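Local atomic coordinates of NF-kappa-B inhibitor beta (PDB entry 1OY3), a protein that inhibits NF-kappa-B by forming a complex with it that traps the transcription factor in the cytoplasm. Residues 8-14 against 37-43; 22-26 against 59-64; 85-91 against 168-173; 208-213 against 243-247; 229-233 against 249-253. All coordinates share one frame; numbering follows the deposited sequence.

Contact 1: residues 8-14 against 37-43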
# COMPACT_ATOMS: atom_id res chain seq x y z
N ASP C 8 18.05 15.37 5.15
CA ASP C 8 17.07 14.36 4.81
C ASP C 8 17.41 13.02 5.46
O ASP C 8 16.73 12.02 5.23
CB ASP C 8 16.98 14.18 3.29
CG ASP C 8 16.83 15.50 2.55
OD1 ASP C 8 16.01 16.34 2.98
OD2 ASP C 8 17.52 15.70 1.53
N GLY C 9 18.46 13.01 6.28
CA GLY C 9 18.85 11.78 6.95
C GLY C 9 19.68 10.82 6.10
O GLY C 9 19.94 9.70 6.52
N ASP C 10 20.10 11.27 4.92
CA ASP C 10 20.92 10.44 4.03
C ASP C 10 22.41 10.46 4.38
O ASP C 10 23.05 11.51 4.37
CB ASP C 10 20.75 10.90 2.58
CG ASP C 10 19.37 10.62 2.03
OD1 ASP C 10 18.86 9.51 2.28
OD2 ASP C 10 18.82 11.49 1.34
N THR C 11 22.96 9.29 4.69
CA THR C 11 24.37 9.19 5.03
C THR C 11 25.19 9.14 3.74
O THR C 11 24.64 9.26 2.65
CB THR C 11 24.67 7.92 5.83
OG1 THR C 11 24.62 6.79 4.96
CG2 THR C 11 23.65 7.75 6.95
N ALA C 12 26.50 8.95 3.87
CA ALA C 12 27.37 8.88 2.71
C ALA C 12 26.94 7.71 1.81
O ALA C 12 27.10 7.75 0.59
CB ALA C 12 28.82 8.72 3.15
N LEU C 13 26.40 6.66 2.43
CA LEU C 13 25.93 5.51 1.68
C LEU C 13 24.76 5.90 0.80
O LEU C 13 24.82 5.71 -0.42
CB LEU C 13 25.49 4.38 2.61
CG LEU C 13 26.40 3.16 2.73
CD1 LEU C 13 25.58 2.01 3.27
CD2 LEU C 13 26.98 2.78 1.37
N HIS C 14 23.70 6.44 1.40
CA HIS C 14 22.51 6.84 0.65
C HIS C 14 22.90 7.69 -0.54
O HIS C 14 22.39 7.51 -1.65
CB HIS C 14 21.53 7.65 1.51
CG HIS C 14 20.90 6.88 2.62
ND1 HIS C 14 21.50 6.73 3.85
CD2 HIS C 14 19.71 6.22 2.70
CE1 HIS C 14 20.71 6.01 4.64
NE2 HIS C 14 19.62 5.69 3.96
N TYR C 37 25.76 0.52 10.05
CA TYR C 37 25.81 1.68 9.17
C TYR C 37 25.05 1.39 7.87
O TYR C 37 24.44 2.28 7.29
CB TYR C 37 27.26 2.02 8.86
CG TYR C 37 27.47 3.24 7.99
CD1 TYR C 37 27.14 4.51 8.45
CD2 TYR C 37 28.02 3.12 6.71
CE1 TYR C 37 27.36 5.65 7.65
CE2 TYR C 37 28.25 4.24 5.92
CZ TYR C 37 27.92 5.50 6.39
OH TYR C 37 28.16 6.61 5.60
N LEU C 38 25.10 0.14 7.42
CA LEU C 38 24.41 -0.24 6.19
C LEU C 38 22.90 -0.07 6.27
O LEU C 38 22.28 0.38 5.31
CB LEU C 38 24.70 -1.70 5.83
CG LEU C 38 26.05 -2.05 5.21
CD1 LEU C 38 26.12 -3.56 4.99
CD2 LEU C 38 26.20 -1.31 3.90
N ASP C 39 22.32 -0.40 7.42
CA ASP C 39 20.87 -0.31 7.57
C ASP C 39 20.30 1.03 8.04
O ASP C 39 19.10 1.13 8.29
CB ASP C 39 20.38 -1.42 8.50
CG ASP C 39 20.71 -2.80 7.96
OD1 ASP C 39 20.53 -3.03 6.75
OD2 ASP C 39 21.14 -3.66 8.77
N LEU C 40 21.14 2.05 8.14
CA LEU C 40 20.65 3.35 8.58
C LEU C 40 19.58 3.83 7.62
O LEU C 40 19.74 3.76 6.40
CB LEU C 40 21.80 4.36 8.63
CG LEU C 40 22.84 4.11 9.74
CD1 LEU C 40 23.95 5.14 9.64
CD2 LEU C 40 22.16 4.19 11.11
N GLN C 41 18.47 4.32 8.16
CA GLN C 41 17.35 4.80 7.36
C GLN C 41 17.25 6.32 7.35
O GLN C 41 17.26 6.93 8.42
CB GLN C 41 16.05 4.21 7.91
CG GLN C 41 16.05 2.69 8.03
CD GLN C 41 14.89 2.17 8.85
OE1 GLN C 41 15.08 1.47 9.85
NE2 GLN C 41 13.67 2.50 8.44
N ASN C 42 17.16 6.92 6.17
CA ASN C 42 17.02 8.37 6.09
C ASN C 42 15.64 8.73 6.66
O ASN C 42 14.98 7.89 7.26
CB ASN C 42 17.16 8.88 4.65
CG ASN C 42 16.14 8.28 3.73
OD1 ASN C 42 15.13 7.73 4.16
ND2 ASN C 42 16.40 8.38 2.43
N ASP C 43 15.20 9.98 6.44
CA ASP C 43 13.92 10.44 6.97
C ASP C 43 12.67 9.86 6.30
O ASP C 43 11.55 10.09 6.76
CB ASP C 43 13.87 11.98 6.96
CG ASP C 43 14.89 12.60 7.91
OD1 ASP C 43 15.05 13.84 7.89
OD2 ASP C 43 15.55 11.86 8.67
O HOH W 1 24.07 4.40 5.86
O HOH W 2 28.20 9.27 6.29
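T11 OG1, which lies near the hydroxyl of Y37, is gripped by three partners: the backbone N-H of L13, a weak bond with H14 ND1, and a water 2.6 Å away that donates in turn to Y37 O. This is the T-x-L-H start of an ankyrin repeat helix. T11 is the N-cap, its OG1 lying between the backbone N and the carbonyl carbon (chi1 74°), where it can accept from L13 N; H14 completes a capping box by taking the N-H of T11 on ND1 at 3.1 Å, well above the ring plane. The other end of the imidazole reaches across the contact. Its CE1 and NE2 edge lies against L40 O, N42 CB lies over one face, toward the rim, and NE2 finds its hydrogen bond at Q46 O, in the start of ANK 2.

Toward the ends of the two neighbouring loops the segments pair more directly. N42 ND2 donates to D10 OD1 over 2.7 Å on the syn side of the carboxylate, while N42 OD1 accepts from L44 N and Q46 N, so both ends of the amide are held. D8 OD2 and D10 OD2 each turn to a basic side chain on the chain of another protein. D43 N bonds to D8 O at 2.8 Å, and N42 CA makes a CA-H...O contact with G9 O at 3.2 Å.

Y37 and T11 run alongside each other in opposite directions, and Y37 OH shares a second water with A12 N. Behind it the L13 methyl CD1 presses on L38 CD2 at 3.4 Å, tighter than usual for two carbons.

Contact 2: residues 22-26 against 59-64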
# COMPACT_ATOMS: atom_id res chain seq x y z
N GLU C 22 29.50 4.09 -8.20
CA GLU C 22 30.02 2.77 -7.85
C GLU C 22 31.36 2.81 -7.13
O GLU C 22 31.54 2.15 -6.10
CB GLU C 22 29.77 1.79 -8.99
CG GLU C 22 28.31 1.72 -9.40
CD GLU C 22 27.46 0.97 -8.40
OE1 GLU C 22 27.46 -0.28 -8.44
OE2 GLU C 22 26.77 1.63 -7.57
N PRO C 23 32.33 3.56 -7.67
CA PRO C 23 33.66 3.66 -7.04
C PRO C 23 33.61 4.07 -5.57
O PRO C 23 34.20 3.42 -4.72
CB PRO C 23 34.37 4.68 -7.92
CG PRO C 23 33.82 4.35 -9.28
CD PRO C 23 32.33 4.23 -8.98
N PHE C 24 32.90 5.16 -5.27
CA PHE C 24 32.81 5.59 -3.88
C PHE C 24 32.00 4.57 -3.09
O PHE C 24 32.30 4.30 -1.92
CB PHE C 24 32.17 6.98 -3.77
CG PHE C 24 32.35 7.62 -2.41
CD1 PHE C 24 33.61 7.68 -1.81
CD2 PHE C 24 31.26 8.17 -1.74
CE1 PHE C 24 33.78 8.27 -0.56
CE2 PHE C 24 31.42 8.77 -0.48
CZ PHE C 24 32.69 8.81 0.11
N LEU C 25 30.97 4.00 -3.71
CA LEU C 25 30.16 3.00 -3.03
C LEU C 25 31.09 1.90 -2.55
O LEU C 25 31.07 1.54 -1.38
CB LEU C 25 29.11 2.38 -3.97
CG LEU C 25 28.43 1.15 -3.36
CD1 LEU C 25 27.82 1.50 -2.01
CD2 LEU C 25 27.35 0.61 -4.30
N ASP C 26 31.92 1.39 -3.46
CA ASP C 26 32.86 0.32 -3.13
C ASP C 26 33.72 0.72 -1.94
O ASP C 26 33.95 -0.09 -1.03
CB ASP C 26 33.76 0.02 -4.34
CG ASP C 26 33.01 -0.70 -5.45
OD1 ASP C 26 33.62 -0.95 -6.51
OD2 ASP C 26 31.82 -1.01 -5.27
N SER C 59 23.10 -4.59 -9.93
CA SER C 59 24.48 -4.70 -9.50
C SER C 59 24.66 -4.06 -8.13
O SER C 59 25.32 -4.61 -7.25
CB SER C 59 25.39 -4.03 -10.53
OG SER C 59 26.74 -4.13 -10.13
N THR C 60 24.05 -2.90 -7.94
CA THR C 60 24.16 -2.18 -6.67
C THR C 60 23.43 -2.90 -5.54
O THR C 60 23.86 -2.86 -4.38
CB THR C 60 23.62 -0.75 -6.82
OG1 THR C 60 24.34 -0.09 -7.87
CG2 THR C 60 23.77 0.03 -5.51
N VAL C 61 22.34 -3.59 -5.87
CA VAL C 61 21.60 -4.31 -4.86
C VAL C 61 22.42 -5.50 -4.35
O VAL C 61 22.37 -5.83 -3.16
CB VAL C 61 20.23 -4.80 -5.41
CG1 VAL C 61 19.61 -5.82 -4.45
CG2 VAL C 61 19.29 -3.60 -5.58
N GLU C 62 23.19 -6.13 -5.24
CA GLU C 62 24.01 -7.27 -4.85
C GLU C 62 25.12 -6.87 -3.89
O GLU C 62 25.39 -7.57 -2.92
CB GLU C 62 24.60 -7.96 -6.09
CG GLU C 62 25.56 -9.12 -5.77
CD GLU C 62 25.99 -9.90 -7.01
OE1 GLU C 62 26.29 -9.25 -8.04
OE2 GLU C 62 26.04 -11.15 -6.96
N LYS C 63 25.78 -5.75 -4.18
CA LYS C 63 26.87 -5.28 -3.33
C LYS C 63 26.35 -5.06 -1.93
O LYS C 63 26.92 -5.57 -0.95
CB LYS C 63 27.45 -3.98 -3.87
CG LYS C 63 28.10 -4.12 -5.23
CD LYS C 63 28.73 -2.79 -5.62
CE LYS C 63 29.44 -2.89 -6.95
NZ LYS C 63 29.94 -1.55 -7.33
N LEU C 64 25.26 -4.32 -1.83
CA LEU C 64 24.64 -4.04 -0.54
C LEU C 64 24.21 -5.34 0.13
O LEU C 64 24.45 -5.54 1.32
CB LEU C 64 23.44 -3.09 -0.73
CG LEU C 64 23.88 -1.72 -1.27
CD1 LEU C 64 22.69 -0.89 -1.73
CD2 LEU C 64 24.67 -1.00 -0.18
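K63 reaches across from its helix as an extended rod to slot its ammonium group between two acidic side chains, E22 and D26, of the neighbouring helix. The two helices are outer helices of consecutive ankyrin repeats, ANK 1 and ANK 2; over these short segments their axes run almost parallel (7°) and 11.7 Å apart, the side-by-side packing of an ankyrin solenoid.

The acids receive NZ differently. D26 OD2 takes it at 2.8 Å on the syn side, close to the carboxylate plane, whereas E22 OE1 is met from well above its plane at 3.0 Å. Both are salt bridges, and together they tie one lysine to residues a helical turn apart. E22 gets there by a bend in its chain at chi2 (-74°), which turns the carboxylate over toward helix 58-66; K63, straight from CG to NZ, needs no bend. Two carboxylates on one ammonium should favour the charged form of the lysine.

The other oxygen of E22, OE2, lies 3.0 Å from T60 OG1, a hydroxyl that is hydrogen-bonded to E57 OE2, just before the start of its helix. Beneath this charged rim L25 fills the seam: its methyl CD2 touches T60 CG2 at 3.8 Å and also K63 CD, so the lysine chain rests on L25 at CD while NZ is held by the acids. On another side of the same helix, F24 meets aromatic side chains of a chain of another protein. Farther along the seam L25 CD1 and L64 CD2 make a looser apolar contact at 4.4 Å.

Contact 3: residues 85-91 against 168-173; sequences ACRVRAH and HKDAEM
D170 carries its carboxylate across to R89, whose CG is 3.2 Å from D170 OD1, because CG of the aspartate stands opposite the backbone N (chi1 -171°), and M173, with a similar first torsion of -170°, then folds at chi2 and chi3 to bring SD to C86 SG and CE to A85 O. The methionine covers more of the seam than any other residue of its segment: CG lies 3.7 Å from C86 SG, and CE sits 3.4 Å from A85 O. D170 is the N-cap of helix 171-180, its OD2 accepting from M173 N, although the position of that oxygen is less certain. Its OD1 receives a hydrogen bond from a water (3.0 Å) that also donates to C86 O and weakly takes the N-H of R89.

These turns join the inner and outer helices of two ankyrin repeats, ANK 3 and ANK 4, which stack here although a long insertion separates them in sequence. K169, with positive phi, is the C-prime residue of the Schellman motif that ends helix 161-167.

Flat groups fill the flanks. The R89 guanidinium and D170 carboxylate planes are 12° apart, with OD2 above one guanidinium face; no N-H points at it, so only charge attraction is likely. E172 CB packs against the H91 ring, whose orientation is uncertain. At the other end R87 CA rests over the H168 ring, 4.0 Å from its centroid, while H168 ND1 bonds to V164 O.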
# COMPACT_ATOMS: atom_id res chain seq x y z
N ALA C 85 10.94 -3.14 -5.34
CA ALA C 85 11.29 -3.71 -6.62
C ALA C 85 10.02 -4.05 -7.37
O ALA C 85 9.93 -3.85 -8.58
CB ALA C 85 12.14 -4.99 -6.45
N CYS C 86 9.02 -4.54 -6.64
CA CYS C 86 7.75 -4.93 -7.26
C CYS C 86 6.87 -3.78 -7.69
O CYS C 86 5.83 -3.98 -8.28
CB CYS C 86 6.96 -5.83 -6.31
SG CYS C 86 7.81 -7.34 -5.89
N ARG C 87 7.30 -2.56 -7.39
CA ARG C 87 6.52 -1.38 -7.73
C ARG C 87 7.09 -0.73 -8.98
O ARG C 87 6.39 -0.07 -9.73
CB ARG C 87 6.56 -0.37 -6.58
CG ARG C 87 6.26 -0.94 -5.22
CD ARG C 87 6.45 0.11 -4.13
NE ARG C 87 5.44 1.17 -4.20
CZ ARG C 87 5.62 2.40 -3.73
NH1 ARG C 87 6.77 2.74 -3.16
NH2 ARG C 87 4.64 3.29 -3.81
N VAL C 88 8.38 -0.95 -9.20
CA VAL C 88 9.06 -0.38 -10.35
C VAL C 88 9.52 -1.43 -11.34
O VAL C 88 10.41 -1.18 -12.15
CB VAL C 88 10.29 0.44 -9.91
CG1 VAL C 88 9.89 1.43 -8.83
CG2 VAL C 88 11.38 -0.49 -9.42
N ARG C 89 8.91 -2.62 -11.28
CA ARG C 89 9.27 -3.69 -12.21
C ARG C 89 10.76 -3.98 -12.27
O ARG C 89 11.28 -4.32 -13.34
CB ARG C 89 8.76 -3.34 -13.62
CG ARG C 89 7.25 -3.42 -13.79
CD ARG C 89 6.79 -2.77 -15.09
NE ARG C 89 5.62 -3.43 -15.66
CZ ARG C 89 5.67 -4.48 -16.47
NH1 ARG C 89 6.85 -4.99 -16.83
NH2 ARG C 89 4.56 -5.03 -16.94
N ALA C 90 11.46 -3.85 -11.14
CA ALA C 90 12.89 -4.13 -11.08
C ALA C 90 13.10 -5.63 -10.95
O ALA C 90 13.55 -6.13 -9.91
CB ALA C 90 13.52 -3.40 -9.89
N HIS C 91 12.77 -6.35 -12.02
CA HIS C 91 12.89 -7.80 -12.08
C HIS C 91 14.24 -8.37 -11.66
O HIS C 91 14.29 -9.32 -10.86
CB HIS C 91 12.58 -8.29 -13.49
CG HIS C 91 11.23 -7.88 -13.98
ND1 HIS C 91 10.07 -8.23 -13.34
CD2 HIS C 91 10.86 -7.13 -15.05
CE1 HIS C 91 9.04 -7.72 -13.99
NE2 HIS C 91 9.49 -7.05 -15.03
N HIS C 168 0.31 -4.28 -9.82
CA HIS C 168 0.98 -3.62 -10.93
C HIS C 168 1.00 -4.43 -12.21
O HIS C 168 1.79 -4.14 -13.10
CB HIS C 168 2.42 -3.25 -10.56
CG HIS C 168 2.53 -2.18 -9.51
ND1 HIS C 168 2.11 -2.36 -8.21
CD2 HIS C 168 3.01 -0.92 -9.58
CE1 HIS C 168 2.33 -1.26 -7.52
NE2 HIS C 168 2.88 -0.37 -8.32
N LYS C 169 0.14 -5.44 -12.31
CA LYS C 169 0.04 -6.26 -13.51
C LYS C 169 1.43 -6.61 -14.05
O LYS C 169 1.70 -6.45 -15.24
CB LYS C 169 -0.74 -5.51 -14.59
CG LYS C 169 -2.06 -4.89 -14.10
CD LYS C 169 -2.75 -4.09 -15.21
CE LYS C 169 -1.83 -3.02 -15.78
NZ LYS C 169 -2.42 -2.27 -16.94
N ASP C 170 2.30 -7.08 -13.17
CA ASP C 170 3.66 -7.43 -13.55
C ASP C 170 3.80 -8.96 -13.62
O ASP C 170 4.15 -9.62 -12.64
CB ASP C 170 4.61 -6.83 -12.52
CG ASP C 170 6.06 -6.96 -12.93
OD1 ASP C 170 6.89 -6.24 -12.34
OD2 ASP C 170 6.36 -7.77 -13.82
N ALA C 171 3.52 -9.51 -14.80
CA ALA C 171 3.58 -10.94 -15.04
C ALA C 171 4.97 -11.51 -14.78
O ALA C 171 5.11 -12.56 -14.15
CB ALA C 171 3.15 -11.24 -16.47
N GLU C 172 5.98 -10.82 -15.27
CA GLU C 172 7.35 -11.25 -15.08
C GLU C 172 7.67 -11.34 -13.58
O GLU C 172 8.28 -12.32 -13.12
CB GLU C 172 8.31 -10.29 -15.76
CG GLU C 172 9.32 -10.98 -16.65
CD GLU C 172 9.82 -12.28 -16.04
OE1 GLU C 172 10.40 -12.24 -14.94
OE2 GLU C 172 9.61 -13.34 -16.67
N MET C 173 7.26 -10.34 -12.81
CA MET C 173 7.54 -10.35 -11.38
C MET C 173 6.74 -11.44 -10.68
O MET C 173 7.23 -12.06 -9.73
CB MET C 173 7.22 -9.00 -10.72
CG MET C 173 7.74 -8.92 -9.27
SD MET C 173 9.57 -8.95 -9.16
CE MET C 173 9.88 -7.18 -9.44
O HOH W 3 6.12 -3.72 -10.98
O HOH W 4 3.48 -8.01 -17.75

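Contact 4: residues 208-213 against 243-247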
# COMPACT_ATOMS: atom_id res chain seq x y z
N LEU C 208 -3.66 -13.33 -14.26
CA LEU C 208 -4.71 -14.19 -13.72
C LEU C 208 -4.40 -15.63 -14.09
O LEU C 208 -4.51 -16.55 -13.26
CB LEU C 208 -6.07 -13.78 -14.29
CG LEU C 208 -7.28 -14.64 -13.93
CD1 LEU C 208 -7.49 -14.63 -12.41
CD2 LEU C 208 -8.52 -14.10 -14.64
N GLU C 209 -3.99 -15.83 -15.34
CA GLU C 209 -3.66 -17.17 -15.82
C GLU C 209 -2.44 -17.75 -15.12
O GLU C 209 -2.46 -18.91 -14.70
CB GLU C 209 -3.43 -17.17 -17.33
CG GLU C 209 -2.99 -18.53 -17.86
CD GLU C 209 -3.21 -18.68 -19.35
OE1 GLU C 209 -2.64 -17.87 -20.12
OE2 GLU C 209 -3.97 -19.59 -19.75
N LEU C 210 -1.38 -16.95 -15.00
CA LEU C 210 -0.17 -17.42 -14.32
C LEU C 210 -0.58 -17.95 -12.96
O LEU C 210 -0.24 -19.07 -12.58
CB LEU C 210 0.85 -16.29 -14.15
CG LEU C 210 1.67 -15.90 -15.38
CD1 LEU C 210 2.60 -14.73 -15.04
CD2 LEU C 210 2.47 -17.11 -15.88
N LEU C 211 -1.32 -17.13 -12.22
CA LEU C 211 -1.78 -17.53 -10.89
C LEU C 211 -2.57 -18.83 -10.98
O LEU C 211 -2.32 -19.78 -10.23
CB LEU C 211 -2.66 -16.43 -10.29
CG LEU C 211 -1.91 -15.15 -9.92
CD1 LEU C 211 -2.88 -14.04 -9.56
CD2 LEU C 211 -0.98 -15.46 -8.75
N LEU C 212 -3.52 -18.88 -11.91
CA LEU C 212 -4.35 -20.07 -12.07
C LEU C 212 -3.56 -21.34 -12.35
O LEU C 212 -3.70 -22.34 -11.65
CB LEU C 212 -5.41 -19.84 -13.16
CG LEU C 212 -6.57 -18.95 -12.67
CD1 LEU C 212 -7.47 -18.58 -13.84
CD2 LEU C 212 -7.35 -19.68 -11.56
N LYS C 213 -2.71 -21.31 -13.37
CA LYS C 213 -1.91 -22.48 -13.71
C LYS C 213 -1.06 -22.92 -12.52
O LYS C 213 -0.82 -24.12 -12.34
CB LYS C 213 -1.02 -22.19 -14.93
CG LYS C 213 -1.78 -21.53 -16.07
CD LYS C 213 -1.48 -22.13 -17.44
CE LYS C 213 -0.05 -21.90 -17.89
NZ LYS C 213 0.13 -22.39 -19.29
N LEU C 243 -11.16 -17.52 -18.46
CA LEU C 243 -10.03 -18.17 -17.79
C LEU C 243 -10.48 -18.90 -16.54
O LEU C 243 -10.30 -20.12 -16.42
CB LEU C 243 -8.96 -17.15 -17.42
CG LEU C 243 -7.96 -16.72 -18.49
CD1 LEU C 243 -8.68 -16.32 -19.76
CD2 LEU C 243 -7.11 -15.56 -17.96
N LEU C 244 -11.05 -18.15 -15.60
CA LEU C 244 -11.52 -18.71 -14.34
C LEU C 244 -12.42 -19.91 -14.62
O LEU C 244 -12.30 -20.95 -13.97
CB LEU C 244 -12.28 -17.65 -13.53
CG LEU C 244 -11.37 -16.60 -12.89
CD1 LEU C 244 -12.13 -15.32 -12.60
CD2 LEU C 244 -10.77 -17.18 -11.61
N ARG C 245 -13.31 -19.76 -15.60
CA ARG C 245 -14.22 -20.84 -15.97
C ARG C 245 -13.36 -22.04 -16.37
O ARG C 245 -13.44 -23.11 -15.77
CB ARG C 245 -15.07 -20.43 -17.17
CG ARG C 245 -15.99 -19.23 -16.97
CD ARG C 245 -17.21 -19.56 -16.14
NE ARG C 245 -18.40 -18.87 -16.64
CZ ARG C 245 -18.50 -17.56 -16.79
NH1 ARG C 245 -17.48 -16.77 -16.49
NH2 ARG C 245 -19.62 -17.02 -17.26
N ALA C 246 -12.53 -21.83 -17.39
CA ALA C 246 -11.65 -22.87 -17.92
C ALA C 246 -10.80 -23.57 -16.86
O ALA C 246 -10.38 -24.70 -17.05
CB ALA C 246 -10.76 -22.29 -19.01
N HIS C 247 -10.55 -22.89 -15.74
CA HIS C 247 -9.75 -23.49 -14.68
C HIS C 247 -10.54 -24.03 -13.50
O HIS C 247 -10.01 -24.15 -12.40
CB HIS C 247 -8.68 -22.51 -14.19
CG HIS C 247 -7.43 -22.52 -15.01
ND1 HIS C 247 -7.29 -21.81 -16.18
CD2 HIS C 247 -6.28 -23.22 -14.86
CE1 HIS C 247 -6.11 -22.06 -16.71
NE2 HIS C 247 -5.48 -22.92 -15.93
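Helices 205-213 and 238-246 run side by side in the same direction, with the CA atoms of E209 and L243 6.7 Å apart and those of L212 and H247 6.9 Å apart at the far end. The side chains between them are mostly leucines. L208, its CG opposite the backbone N (chi1 175°), sends methyl CD2 to L243 CD2 at 3.9 Å and to L244 CG at 4.2 Å. One turn on, L212 swings its CG to the other side of CA, opposite the carbonyl carbon (chi1 -76°). Its CD1 then fits among L243 CB, the backbone N of L244 and L244 CD2.

The last turn is closed by H247, the first residue to leave its helix. L212 CB lies almost straight above the middle of the imidazole, 3.9 Å from the ring centroid, a CH-pi contact. A weak bond from ND1 to L243 O, 3.5 Å long and near the ring plane, helps to fix the ring's rotation. K213 CG comes at the ring obliquely near NE2, and E209 OE2 approaches its edge more distantly.

Inward, L208 and L212 continue onto L196 of helix 195-201, while L244 packs on P228 and A232 of helix 228-233, so the leucine seam merges with the core between the inner and outer helix layers. This is the stacking of neighbouring outer helices, here of ANK 5 and ANK 6, that builds an ankyrin repeat solenoid.

Contact 5: residues 229-233 against 249-253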
# COMPACT_ATOMS: atom_id res chain seq x y z
N LEU C 229 -14.33 -15.18 -9.79
CA LEU C 229 -15.23 -15.29 -10.94
C LEU C 229 -16.37 -14.31 -10.75
O LEU C 229 -16.69 -13.53 -11.65
CB LEU C 229 -15.80 -16.71 -11.05
CG LEU C 229 -16.20 -17.18 -12.46
CD1 LEU C 229 -16.97 -18.49 -12.34
CD2 LEU C 229 -17.03 -16.14 -13.19
N GLY C 230 -17.00 -14.36 -9.58
CA GLY C 230 -18.10 -13.47 -9.27
C GLY C 230 -17.67 -12.04 -9.47
O GLY C 230 -18.44 -11.19 -9.91
N SER C 231 -16.40 -11.76 -9.15
CA SER C 231 -15.87 -10.42 -9.31
C SER C 231 -15.66 -10.14 -10.79
O SER C 231 -16.00 -9.06 -11.27
CB SER C 231 -14.55 -10.29 -8.56
OG SER C 231 -14.02 -8.98 -8.70
N ALA C 232 -15.11 -11.12 -11.50
CA ALA C 232 -14.84 -10.96 -12.93
C ALA C 232 -16.11 -10.71 -13.75
O ALA C 232 -16.07 -10.02 -14.78
CB ALA C 232 -14.11 -12.19 -13.47
N LEU C 233 -17.23 -11.26 -13.30
CA LEU C 233 -18.49 -11.08 -14.02
C LEU C 233 -18.91 -9.61 -14.03
O LEU C 233 -19.41 -9.11 -15.04
CB LEU C 233 -19.61 -11.92 -13.39
CG LEU C 233 -19.56 -13.43 -13.65
CD1 LEU C 233 -20.77 -14.10 -13.04
CD2 LEU C 233 -19.52 -13.68 -15.14
N ALA C 249 -13.35 -22.77 -11.89
CA ALA C 249 -13.87 -21.85 -10.90
C ALA C 249 -15.39 -22.01 -10.85
O ALA C 249 -16.08 -21.79 -11.85
CB ALA C 249 -13.50 -20.42 -11.27
N PRO C 250 -15.94 -22.42 -9.69
CA PRO C 250 -17.39 -22.60 -9.57
C PRO C 250 -18.11 -21.30 -9.92
O PRO C 250 -17.55 -20.21 -9.78
CB PRO C 250 -17.57 -22.98 -8.10
CG PRO C 250 -16.31 -23.74 -7.81
CD PRO C 250 -15.26 -22.87 -8.46
N GLU C 251 -19.35 -21.42 -10.40
CA GLU C 251 -20.13 -20.25 -10.79
C GLU C 251 -20.63 -19.50 -9.54
O GLU C 251 -21.00 -20.11 -8.54
CB GLU C 251 -21.30 -20.67 -11.67
CG GLU C 251 -21.78 -19.59 -12.65
CD GLU C 251 -20.87 -19.43 -13.86
OE1 GLU C 251 -21.03 -18.43 -14.59
OE2 GLU C 251 -20.00 -20.31 -14.08
N PRO C 252 -20.64 -18.15 -9.60
CA PRO C 252 -21.08 -17.26 -8.52
C PRO C 252 -22.50 -17.51 -7.99
O PRO C 252 -23.34 -18.09 -8.69
CB PRO C 252 -20.95 -15.87 -9.15
CG PRO C 252 -19.84 -16.05 -10.13
CD PRO C 252 -20.17 -17.37 -10.76
N GLU C 253 -22.76 -17.07 -6.76
CA GLU C 253 -24.06 -17.24 -6.13
C GLU C 253 -24.87 -15.95 -6.07
O GLU C 253 -24.76 -15.18 -5.12
CB GLU C 253 -23.91 -17.79 -4.71
CG GLU C 253 -23.41 -19.22 -4.61
CD GLU C 253 -21.93 -19.36 -4.90
OE1 GLU C 253 -21.52 -19.15 -6.06
OE2 GLU C 253 -21.18 -19.67 -3.95
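The puckered pyrrolidine ring of P252 meets the helix with its CB, CG and CD. CG comes down on the backbone of G230, 3.2 Å from its CA; CB lies beside the same CA at 3.7 Å; CD turns to L229 CD1. The peptide carbonyls of A249 and P250 are the other flat groups, and both have their oxygens against one methyl: L229 CD1 is 3.1 Å from P250 O, a close approach, and 3.5 Å from A249 O.

L229 owes this central place to its extended side chain, with CG opposite the backbone N (chi1 -152°) and the chain straight on through chi2. Its CD1 is also 4.1 Å from A249 CB, while CD2 lies off the CG-CD edge of the P252 ring. The leucine and the proline lie at about a right angle to each other.

All of this belongs to ANK 6, the last ankyrin repeat. The irregular chain that follows helix 238-246 doubles back over the inner helix, 228-233, and lies across its first turn. At G230 the proline rests directly on the backbone; the CA atoms of P252 and G230 are 4.9 Å apart. The carboxylate of E251 comes back to the leucine as well: its chain bends at chi2 (77°), which brings OE2 near L229 CD1, while its OE1 forms a long, weak ion pair with R245. At the exposed margin L233 points its methyl CD1 at the CG corner of the P252 ring, 3.6 Å away.

Overall arrangement
From the N terminus, contact 1 closes the loop around helices 12-18 and 22-32, joining the start of ANK 1 to the chain that leads into ANK 2. Contact 2 crosses it, since residues 22-26 lie inside that loop and 59-64 beyond it, and the two touch where L13 packs on L25. Contact 3 follows in series and spans the long insertion, partly unmodelled, to tie ANK 3 to ANK 4. It meets contact 4 through A171 and L210. Contact 4 joins ANK 5 to ANK 6 and crosses contact 5, which closes the last repeat on itself. Contacts 1 and 5, about 48 Å apart between centres, lie on opposite sides of the chain's centre.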